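Local structure of mitochondrial dynamics protein MID49 (4WOY) at residues L46-L51 with L71-E76; E76-L81 with C112-R117; S83-V88 with A99-Q104. The protein is a mitochondrial outer membrane receptor that recruits the dynamin-related fission protein Drp1 to the organelle surface, regulates its GTPase activity and is required for mitochondrial fission. The protein carries 1 engineered substitution. All blocks are in the same frame, centred on the assembly; numbering follows the deposited sequence.

Interaction 1 (L46-L51 with L71-E76); sequences LPFGAL and LLAPLE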
loop_
_atom_site.group_PDB
_atom_site.type_symbol
_atom_site.label_atom_id
_atom_site.label_comp_id
_atom_site.label_asym_id
_atom_site.label_seq_id
_atom_site.Cartn_x
_atom_site.Cartn_y
_atom_site.Cartn_z
ATOM N N LEU A 46 -21.464 14.328 1.407
ATOM C CA LEU A 46 -20.006 14.180 1.401
ATOM C C LEU A 46 -19.531 13.815 0.004
ATOM O O LEU A 46 -19.790 12.703 -0.470
ATOM C CB LEU A 46 -19.548 13.122 2.399
ATOM C CG LEU A 46 -20.033 13.292 3.833
ATOM C CD1 LEU A 46 -19.510 12.134 4.676
ATOM C CD2 LEU A 46 -19.574 14.651 4.392
ATOM N N PRO A 47 -18.818 14.749 -0.651
ATOM C CA PRO A 47 -18.421 14.568 -2.045
ATOM C C PRO A 47 -17.173 13.690 -2.181
ATOM O O PRO A 47 -16.066 14.198 -2.358
ATOM C CB PRO A 47 -18.156 16.008 -2.518
ATOM C CG PRO A 47 -17.686 16.693 -1.291
ATOM C CD PRO A 47 -18.440 16.077 -0.139
ATOM N N PHE A 48 -17.371 12.381 -2.063
ATOM C CA PHE A 48 -16.365 11.409 -2.417
ATOM C C PHE A 48 -16.453 11.141 -3.923
ATOM O O PHE A 48 -17.523 11.191 -4.521
ATOM C CB PHE A 48 -16.551 10.100 -1.623
ATOM C CG PHE A 48 -16.227 10.207 -0.148
ATOM C CD1 PHE A 48 -14.916 10.158 0.296
ATOM C CD2 PHE A 48 -17.240 10.326 0.792
ATOM C CE1 PHE A 48 -14.616 10.247 1.645
ATOM C CE2 PHE A 48 -16.959 10.400 2.148
ATOM C CZ PHE A 48 -15.639 10.373 2.581
ATOM N N GLY A 49 -15.318 10.867 -4.546
ATOM C CA GLY A 49 -15.330 10.428 -5.927
ATOM C C GLY A 49 -15.676 8.951 -5.937
ATOM O O GLY A 49 -15.857 8.342 -4.884
ATOM N N ALA A 50 -15.764 8.384 -7.135
ATOM C CA ALA A 50 -16.018 6.960 -7.316
ATOM C C ALA A 50 -14.929 6.104 -6.672
ATOM O O ALA A 50 -13.743 6.427 -6.740
ATOM C CB ALA A 50 -16.134 6.636 -8.823
ATOM N N LEU A 51 -15.335 5.007 -6.050
ATOM C CA LEU A 51 -14.379 4.093 -5.451
ATOM C C LEU A 51 -13.543 3.447 -6.551
ATOM O O LEU A 51 -14.071 2.969 -7.537
ATOM C CB LEU A 51 -15.090 3.016 -4.620
ATOM C CG LEU A 51 -16.031 3.405 -3.473
ATOM C CD1 LEU A 51 -16.247 2.233 -2.527
ATOM C CD2 LEU A 51 -15.506 4.607 -2.703
ATOM N N LEU A 71 -8.868 -0.164 -2.063
ATOM C CA LEU A 71 -10.130 0.423 -2.452
ATOM C C LEU A 71 -10.043 1.914 -2.092
ATOM O O LEU A 71 -10.159 2.309 -0.916
ATOM C CB LEU A 71 -11.285 -0.283 -1.758
ATOM C CG LEU A 71 -12.651 -0.068 -2.385
ATOM C CD1 LEU A 71 -12.560 -0.427 -3.854
ATOM C CD2 LEU A 71 -13.705 -0.914 -1.693
ATOM N N LEU A 72 -9.789 2.727 -3.117
ATOM C CA LEU A 72 -9.562 4.155 -2.951
ATOM C C LEU A 72 -10.883 4.894 -2.965
ATOM O O LEU A 72 -11.671 4.712 -3.885
ATOM C CB LEU A 72 -8.673 4.702 -4.060
ATOM C CG LEU A 72 -7.278 4.129 -4.246
ATOM C CD1 LEU A 72 -6.437 5.059 -5.111
ATOM C CD2 LEU A 72 -6.621 3.867 -2.903
ATOM N N ALA A 73 -11.127 5.691 -1.924
ATOM C CA ALA A 73 -12.280 6.587 -1.846
ATOM C C ALA A 73 -11.773 8.042 -1.786
ATOM O O ALA A 73 -11.406 8.534 -0.716
ATOM C CB ALA A 73 -13.166 6.246 -0.632
ATOM N N PRO A 74 -11.700 8.711 -2.949
ATOM C CA PRO A 74 -11.121 10.065 -2.991
ATOM C C PRO A 74 -12.047 11.144 -2.456
ATOM O O PRO A 74 -13.197 11.240 -2.857
ATOM C CB PRO A 74 -10.828 10.283 -4.480
ATOM C CG PRO A 74 -11.763 9.347 -5.203
ATOM C CD PRO A 74 -11.951 8.159 -4.297
ATOM N N LEU A 75 -11.530 11.945 -1.533
ATOM C CA LEU A 75 -12.239 13.122 -1.067
ATOM C C LEU A 75 -12.146 14.178 -2.148
ATOM O O LEU A 75 -11.082 14.328 -2.765
ATOM C CB LEU A 75 -11.633 13.645 0.234
ATOM C CG LEU A 75 -11.968 12.925 1.537
ATOM C CD1 LEU A 75 -11.145 11.641 1.694
ATOM C CD2 LEU A 75 -11.773 13.895 2.701
ATOM N N GLU A 76 -13.248 14.868 -2.434
ATOM C CA GLU A 76 -13.152 15.994 -3.359
ATOM C C GLU A 76 -13.085 17.272 -2.544
ATOM O O GLU A 76 -14.106 17.748 -2.057
ATOM C CB GLU A 76 -14.320 16.024 -4.343
ATOM C CG GLU A 76 -14.298 14.823 -5.281
ATOM C CD GLU A 76 -15.513 14.695 -6.158
ATOM O OE1 GLU A 76 -16.517 15.424 -5.946
ATOM O OE2 GLU A 76 -15.446 13.855 -7.078
#
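Phe48 and Leu75 bridge the backbones of 46-51 and 71-76, which run in nearly opposite directions, with a hydrogen bond on either side of the pair. Gly49 N donates to Pro74 O at 2.7 Å, in the carbonyl plane and nearly straight (165° at the hydrogen). Glu76 N reaches Pro47 O at 2.9 Å, with a more bent angle of 146°; Pro47 itself centres an inverse gamma turn. Beyond the bridge, Leu51 CA approaches Leu72 O at 3.2 Å in a CA-H...O contact.

The apolar side chains gather around Phe48 and Leu51. Phe48 CE1 lies 3.7 Å from Leu75 CD1, the two side chains running side by side in the same direction, while Pro74 O and Ala73 O stand at the edge of the phenyl ring. Leu51 divides its two methyls: CD2 presses on Ala73 CB at 3.5 Å, and CD1 meets Leu71 CD2 at 4.1 Å. With CG anti to the carbonyl carbon (chi1 -66°) and the chain extended beyond it, Glu76 folds its aliphatic part over Pro47 O and brings OE2 to 3.6 Å from Gly49 CA. The ring of Pro74 lies against the Gly49-Ala50 backbone.

Leu39 and Leu35 of helix 18-42 pack on Phe48 and Leu51, and Met180 of strand 173-182 touches Phe48 and Leu75. The contact therefore holds the loop after helix 18-42 against the end of strand 69-74 in the nucleotidyltransferase-like domain: two backbone hydrogen bonds pair the strand end with the loop, Phe48, Leu51, Leu71, Ala73 and Leu75 are buried, and Glu76 is exposed.

Interaction 2 (E76-L81 with C112-R117); sequences ELEPGL and CSPWDR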
loop_
_atom_site.group_PDB
_atom_site.type_symbol
_atom_site.label_atom_id
_atom_site.label_comp_id
_atom_site.label_asym_id
_atom_site.label_seq_id
_atom_site.Cartn_x
_atom_site.Cartn_y
_atom_site.Cartn_z
ATOM N N GLU A 76 -13.248 14.868 -2.434
ATOM C CA GLU A 76 -13.152 15.994 -3.359
ATOM C C GLU A 76 -13.085 17.272 -2.544
ATOM O O GLU A 76 -14.106 17.748 -2.057
ATOM C CB GLU A 76 -14.320 16.024 -4.343
ATOM C CG GLU A 76 -14.298 14.823 -5.281
ATOM C CD GLU A 76 -15.513 14.695 -6.158
ATOM O OE1 GLU A 76 -16.517 15.424 -5.946
ATOM O OE2 GLU A 76 -15.446 13.855 -7.078
ATOM N N LEU A 77 -11.880 17.818 -2.391
ATOM C CA LEU A 77 -11.702 19.037 -1.609
ATOM C C LEU A 77 -11.922 20.302 -2.472
ATOM O O LEU A 77 -11.545 20.335 -3.642
ATOM C CB LEU A 77 -10.310 19.052 -0.973
ATOM C CG LEU A 77 -9.981 17.934 0.025
ATOM C CD1 LEU A 77 -8.565 18.073 0.594
ATOM C CD2 LEU A 77 -11.010 17.912 1.138
ATOM N N GLU A 78 -12.569 21.319 -1.915
ATOM C CA GLU A 78 -12.694 22.606 -2.620
ATOM C C GLU A 78 -11.312 23.190 -2.933
ATOM O O GLU A 78 -10.463 23.286 -2.058
ATOM C CB GLU A 78 -13.514 23.629 -1.812
ATOM C CG GLU A 78 -14.945 23.203 -1.488
ATOM C CD GLU A 78 -15.053 22.292 -0.258
ATOM O OE1 GLU A 78 -14.016 21.810 0.246
ATOM O OE2 GLU A 78 -16.186 22.069 0.210
ATOM N N PRO A 79 -11.069 23.528 -4.197
ATOM C CA PRO A 79 -9.746 24.063 -4.563
ATOM C C PRO A 79 -9.376 25.359 -3.841
ATOM O O PRO A 79 -10.144 26.311 -3.852
ATOM C CB PRO A 79 -9.868 24.291 -6.076
ATOM C CG PRO A 79 -11.360 24.326 -6.351
ATOM C CD PRO A 79 -11.978 23.403 -5.351
ATOM N N GLY A 80 -8.215 25.364 -3.192
ATOM C CA GLY A 80 -7.730 26.543 -2.496
ATOM C C GLY A 80 -8.309 26.788 -1.112
ATOM O O GLY A 80 -7.960 27.761 -0.446
ATOM N N LEU A 81 -9.207 25.917 -0.682
ATOM C CA LEU A 81 -9.789 26.007 0.654
ATOM C C LEU A 81 -8.958 25.187 1.621
ATOM O O LEU A 81 -9.150 25.242 2.832
ATOM C CB LEU A 81 -11.228 25.500 0.651
ATOM C CG LEU A 81 -12.306 26.213 1.457
ATOM C CD1 LEU A 81 -12.442 27.673 1.037
ATOM C CD2 LEU A 81 -13.638 25.474 1.267
ATOM N N CYS A 112 -18.968 26.190 5.668
ATOM C CA CYS A 112 -19.035 26.446 4.235
ATOM C C CYS A 112 -18.649 25.197 3.453
ATOM O O CYS A 112 -19.036 25.042 2.317
ATOM C CB CYS A 112 -18.130 27.615 3.866
ATOM S SG CYS A 112 -18.832 29.191 4.415
ATOM N N SER A 113 -17.868 24.319 4.071
ATOM C CA SER A 113 -17.488 23.052 3.460
ATOM C C SER A 113 -18.047 21.850 4.215
ATOM O O SER A 113 -17.984 21.807 5.443
ATOM C CB SER A 113 -15.976 22.925 3.386
ATOM O OG SER A 113 -15.635 21.590 3.049
ATOM N N PRO A 114 -18.568 20.854 3.476
ATOM C CA PRO A 114 -19.091 19.626 4.089
ATOM C C PRO A 114 -18.013 18.872 4.850
ATOM O O PRO A 114 -18.315 18.119 5.773
ATOM C CB PRO A 114 -19.595 18.810 2.875
ATOM C CG PRO A 114 -18.813 19.381 1.679
ATOM C CD PRO A 114 -18.695 20.836 1.996
ATOM N N TRP A 115 -16.756 19.091 4.494
ATOM C CA TRP A 115 -15.689 18.436 5.211
ATOM C C TRP A 115 -15.400 19.093 6.577
ATOM O O TRP A 115 -14.627 18.535 7.383
ATOM C CB TRP A 115 -14.420 18.422 4.358
ATOM C CG TRP A 115 -14.594 17.754 3.017
ATOM C CD1 TRP A 115 -14.501 18.350 1.782
ATOM C CD2 TRP A 115 -14.886 16.360 2.772
ATOM N NE1 TRP A 115 -14.716 17.413 0.791
ATOM C CE2 TRP A 115 -14.955 16.191 1.370
ATOM C CE3 TRP A 115 -15.116 15.251 3.601
ATOM C CZ2 TRP A 115 -15.241 14.949 0.782
ATOM C CZ3 TRP A 115 -15.387 14.015 3.011
ATOM C CH2 TRP A 115 -15.444 13.876 1.617
ATOM N N ASP A 116 -15.985 20.271 6.836
ATOM C CA ASP A 116 -15.682 20.998 8.082
ATOM C C ASP A 116 -16.067 20.209 9.352
ATOM O O ASP A 116 -15.432 20.381 10.395
ATOM C CB ASP A 116 -16.370 22.363 8.133
ATOM C CG ASP A 116 -15.756 23.371 7.188
ATOM O OD1 ASP A 116 -14.629 23.149 6.695
ATOM O OD2 ASP A 116 -16.406 24.407 6.953
ATOM N N ARG A 117 -17.062 19.325 9.265
ATOM C CA ARG A 117 -17.452 18.541 10.439
ATOM C C ARG A 117 -16.344 17.570 10.897
ATOM O O ARG A 117 -16.392 17.051 12.015
ATOM C CB ARG A 117 -18.728 17.768 10.179
ATOM C CG ARG A 117 -18.560 16.692 9.182
ATOM C CD ARG A 117 -19.812 15.856 9.105
ATOM N NE ARG A 117 -19.825 14.845 10.146
ATOM C CZ ARG A 117 -20.580 13.752 10.103
ATOM N NH1 ARG A 117 -21.390 13.535 9.066
ATOM N NH2 ARG A 117 -20.520 12.873 11.096
#
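Leu77 CD2 sits over one face of the Trp115 indole, 3.9 Å from the centroid of the five-membered ring, in a CH-pi contact; Glu76 O and Glu78 OE1 lie at the ring edge, near its plane. The edge position of Glu76 O is fixed by Trp115 NE1, which donates to it at 2.9 Å with an angle of 162° at the hydrogen. Glu76 O lies close to the indole plane, but NE1 stands well above the carbonyl plane, not on a lone pair. The Glu78 carboxylate is turned nearly perpendicular to the indole, 85° between planes.

Glu78 bends at chi2 (83°), bringing its carboxylate back to Ser113. There Ser113 OG donates to OE2 at 2.9 Å on the syn side, somewhat out of the carboxylate plane. The same hydroxyl accepts from Trp115 N at 3.1 Å, forming an ST turn, so one oxygen ties Glu78 to the backbone that carries the indole. Trp82 NE1 grips the other carboxylate oxygen, OE1. Leu81 CD2 approaches Ser113 CB at 4.1 Å.

Phe48 meets Trp115 edge-to-face, and Trp82 also touches the indole. Asp116 OD2 accepts from Ser113 N. The arrangement joins two loops of the MID51-like domain: a type II beta turn from Glu78 to Leu81, leading into strand 82-86, and an ST turn leading into a 3-10 segment.

Interaction 3 (S83-V88 with A99-Q104); sequences SLVPGV and AVRRTQ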
loop_
_atom_site.group_PDB
_atom_site.type_symbol
_atom_site.label_atom_id
_atom_site.label_comp_id
_atom_site.label_asym_id
_atom_site.label_seq_id
_atom_site.Cartn_x
_atom_site.Cartn_y
_atom_site.Cartn_z
ATOM N N SER A 83 -4.912 23.307 2.311
ATOM C CA SER A 83 -3.486 23.432 2.055
ATOM C C SER A 83 -2.758 22.269 2.702
ATOM O O SER A 83 -3.215 21.728 3.681
ATOM C CB SER A 83 -2.981 24.771 2.589
ATOM O OG SER A 83 -1.574 24.774 2.704
ATOM N N LEU A 84 -1.639 21.867 2.145
ATOM C CA LEU A 84 -0.894 20.747 2.681
ATOM C C LEU A 84 0.209 21.241 3.555
ATOM O O LEU A 84 0.868 22.228 3.243
ATOM C CB LEU A 84 -0.294 19.897 1.565
ATOM C CG LEU A 84 -1.369 19.381 0.625
ATOM C CD1 LEU A 84 -0.728 18.487 -0.401
ATOM C CD2 LEU A 84 -2.469 18.650 1.407
ATOM N N VAL A 85 0.388 20.566 4.675
ATOM C CA VAL A 85 1.511 20.840 5.533
ATOM C C VAL A 85 2.242 19.523 5.791
ATOM O O VAL A 85 1.678 18.581 6.341
ATOM C CB VAL A 85 1.050 21.489 6.846
ATOM C CG1 VAL A 85 2.244 21.863 7.685
ATOM C CG2 VAL A 85 0.220 22.722 6.539
ATOM N N PRO A 86 3.502 19.441 5.366
ATOM C CA PRO A 86 4.271 18.202 5.560
ATOM C C PRO A 86 4.486 17.895 7.038
ATOM O O PRO A 86 4.866 18.806 7.788
ATOM C CB PRO A 86 5.593 18.511 4.864
ATOM C CG PRO A 86 5.243 19.597 3.941
ATOM C CD PRO A 86 4.264 20.440 4.601
ATOM N N GLY A 87 4.254 16.647 7.444
ATOM C CA GLY A 87 4.331 16.276 8.850
ATOM C C GLY A 87 5.644 16.636 9.534
ATOM O O GLY A 87 5.670 16.893 10.727
ATOM N N VAL A 88 6.728 16.693 8.772
ATOM C CA VAL A 88 8.029 16.991 9.332
ATOM C C VAL A 88 8.099 18.471 9.808
ATOM O O VAL A 88 8.982 18.851 10.571
ATOM C CB VAL A 88 9.121 16.675 8.289
ATOM C CG1 VAL A 88 9.250 17.809 7.258
ATOM C CG2 VAL A 88 10.435 16.426 8.950
ATOM N N ALA A 99 -0.290 17.106 7.124
ATOM C CA ALA A 99 -1.514 17.723 7.651
ATOM C C ALA A 99 -2.277 18.383 6.515
ATOM O O ALA A 99 -1.704 18.786 5.505
ATOM C CB ALA A 99 -1.226 18.722 8.750
ATOM N N VAL A 100 -3.585 18.443 6.680
ATOM C CA VAL A 100 -4.461 19.076 5.721
ATOM C C VAL A 100 -5.102 20.272 6.449
ATOM O O VAL A 100 -5.933 20.101 7.349
ATOM C CB VAL A 100 -5.531 18.068 5.156
ATOM C CG1 VAL A 100 -6.415 18.730 4.138
ATOM C CG2 VAL A 100 -4.863 16.846 4.537
ATOM N N ARG A 101 -4.681 21.477 6.061
ATOM C CA ARG A 101 -5.017 22.715 6.762
ATOM C C ARG A 101 -6.200 23.403 6.099
ATOM O O ARG A 101 -6.211 23.654 4.894
ATOM C CB ARG A 101 -3.807 23.664 6.775
ATOM C CG ARG A 101 -3.955 24.913 7.630
ATOM C CD ARG A 101 -2.838 25.936 7.339
ATOM N NE ARG A 101 -1.620 25.680 8.104
ATOM C CZ ARG A 101 -0.388 25.951 7.674
ATOM N NH1 ARG A 101 -0.192 26.477 6.460
ATOM N NH2 ARG A 101 0.656 25.684 8.453
ATOM N N ARG A 102 -7.198 23.710 6.898
ATOM C CA ARG A 102 -8.326 24.469 6.437
ATOM C C ARG A 102 -7.846 25.906 6.269
ATOM O O ARG A 102 -7.047 26.399 7.059
ATOM C CB ARG A 102 -9.497 24.341 7.403
ATOM C CG ARG A 102 -10.698 25.176 7.026
ATOM C CD ARG A 102 -11.299 24.835 5.663
ATOM N NE ARG A 102 -12.716 25.191 5.690
ATOM C CZ ARG A 102 -13.190 26.421 5.495
ATOM N NH1 ARG A 102 -12.366 27.426 5.232
ATOM N NH2 ARG A 102 -14.496 26.652 5.566
ATOM N N THR A 103 -8.289 26.536 5.185
ATOM C CA THR A 103 -7.817 27.852 4.746
ATOM C C THR A 103 -8.980 28.847 4.630
ATOM O O THR A 103 -10.130 28.433 4.589
ATOM C CB THR A 103 -7.134 27.723 3.344
ATOM O OG1 THR A 103 -6.021 26.823 3.400
ATOM C CG2 THR A 103 -6.629 28.956 2.960
ATOM N N GLN A 104 -8.688 30.148 4.555
ATOM C CA GLN A 104 -9.693 31.157 4.220
ATOM C C GLN A 104 -10.881 31.100 5.170
ATOM O O GLN A 104 -12.012 31.203 4.761
ATOM C CB GLN A 104 -10.159 30.968 2.769
ATOM C CG GLN A 104 -9.004 30.970 1.767
ATOM C CD GLN A 104 -9.410 31.287 0.346
ATOM O OE1 GLN A 104 -10.593 31.369 0.025
ATOM N NE2 GLN A 104 -8.424 31.425 -0.526
#
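Ser83, Leu84 and Val85 pair with Arg101, Val100 and Ala99 as the two arms of an antiparallel beta hairpin, strands 82-86 and 97-102, in the mixed sheet of the MID51-like domain. The strand axes come within 4.7 Å and are 141° apart in direction, a marked departure from strict antiparallel alignment.

Ser83-Arg101 and Val85-Ala99 are hydrogen-bonded pairs, with Leu84-Val100 as the non-hydrogen-bonded pair between them. Two bonds serve each of the outer pairs. Arg101 N to Ser83 O is short and nearly straight (2.8 Å). So is Ala99 N to Val85 O (2.6 Å). Their return bonds, Ser83 N to Arg101 O and Val85 N to Ala99 O, are both 2.9 Å.

Ser83, Val85, Ala99 and Arg101 place their side chains on one face. Arg101 leaves the backbone with CG anti to N (chi1 -172°), then bends at chi3 (-85°), bringing a guanidinium face against Val85. Val85 CG2 stands over the centre of that flat group, 3.5 Å from Arg101 CZ, so the methyl meets a face while the N-H groups point outward around it. Val85 CB also packs on Ala99 CB at 4.1 Å. Farther along, Thr103 OG1 lies near Ser83 CB. On the opposite face, Leu84 CD2 and Val100 CG2 are 4.3 Å apart, a looser meeting.

Tyr123 touches Ala99 and Arg101, and Leu124 touches Val100 and is hydrogen-bonded to it, backbone to backbone, so strand 97-102 is also held by strand 123-124. The four backbone bonds supply the directional grip of the hairpin. With the Val85 methyl against its face, the Arg101 guanidinium covers an apolar side chain, which in principle leaves the N-H groups directed away from the methyl, in the guanidinium plane.

Along the chain, interaction 1 closes before the other two open, and all lie in the MID51-like domain. Interactions 1 and 2 share Glu76, their centres 13 Å apart. Trp115 closes the gap between them: its CH2 lies 3.6 Å from Leu75 CG, while its CZ2 is 3.3 Å from Pro47 O. Interaction 3 is nested within the chain loop that interaction 2 closes, also 13 Å away between centres. Interactions 2 and 3 join through a salt bridge, Asp116 OD1 to Arg102 NE at 3.0 Å, and a probable hydrogen bond between Leu81 O and Thr103 N at 2.8 Å. Interactions 1 and 3 do not touch, nearest atoms being about 7 Å apart, although both reach the same mixed sheet.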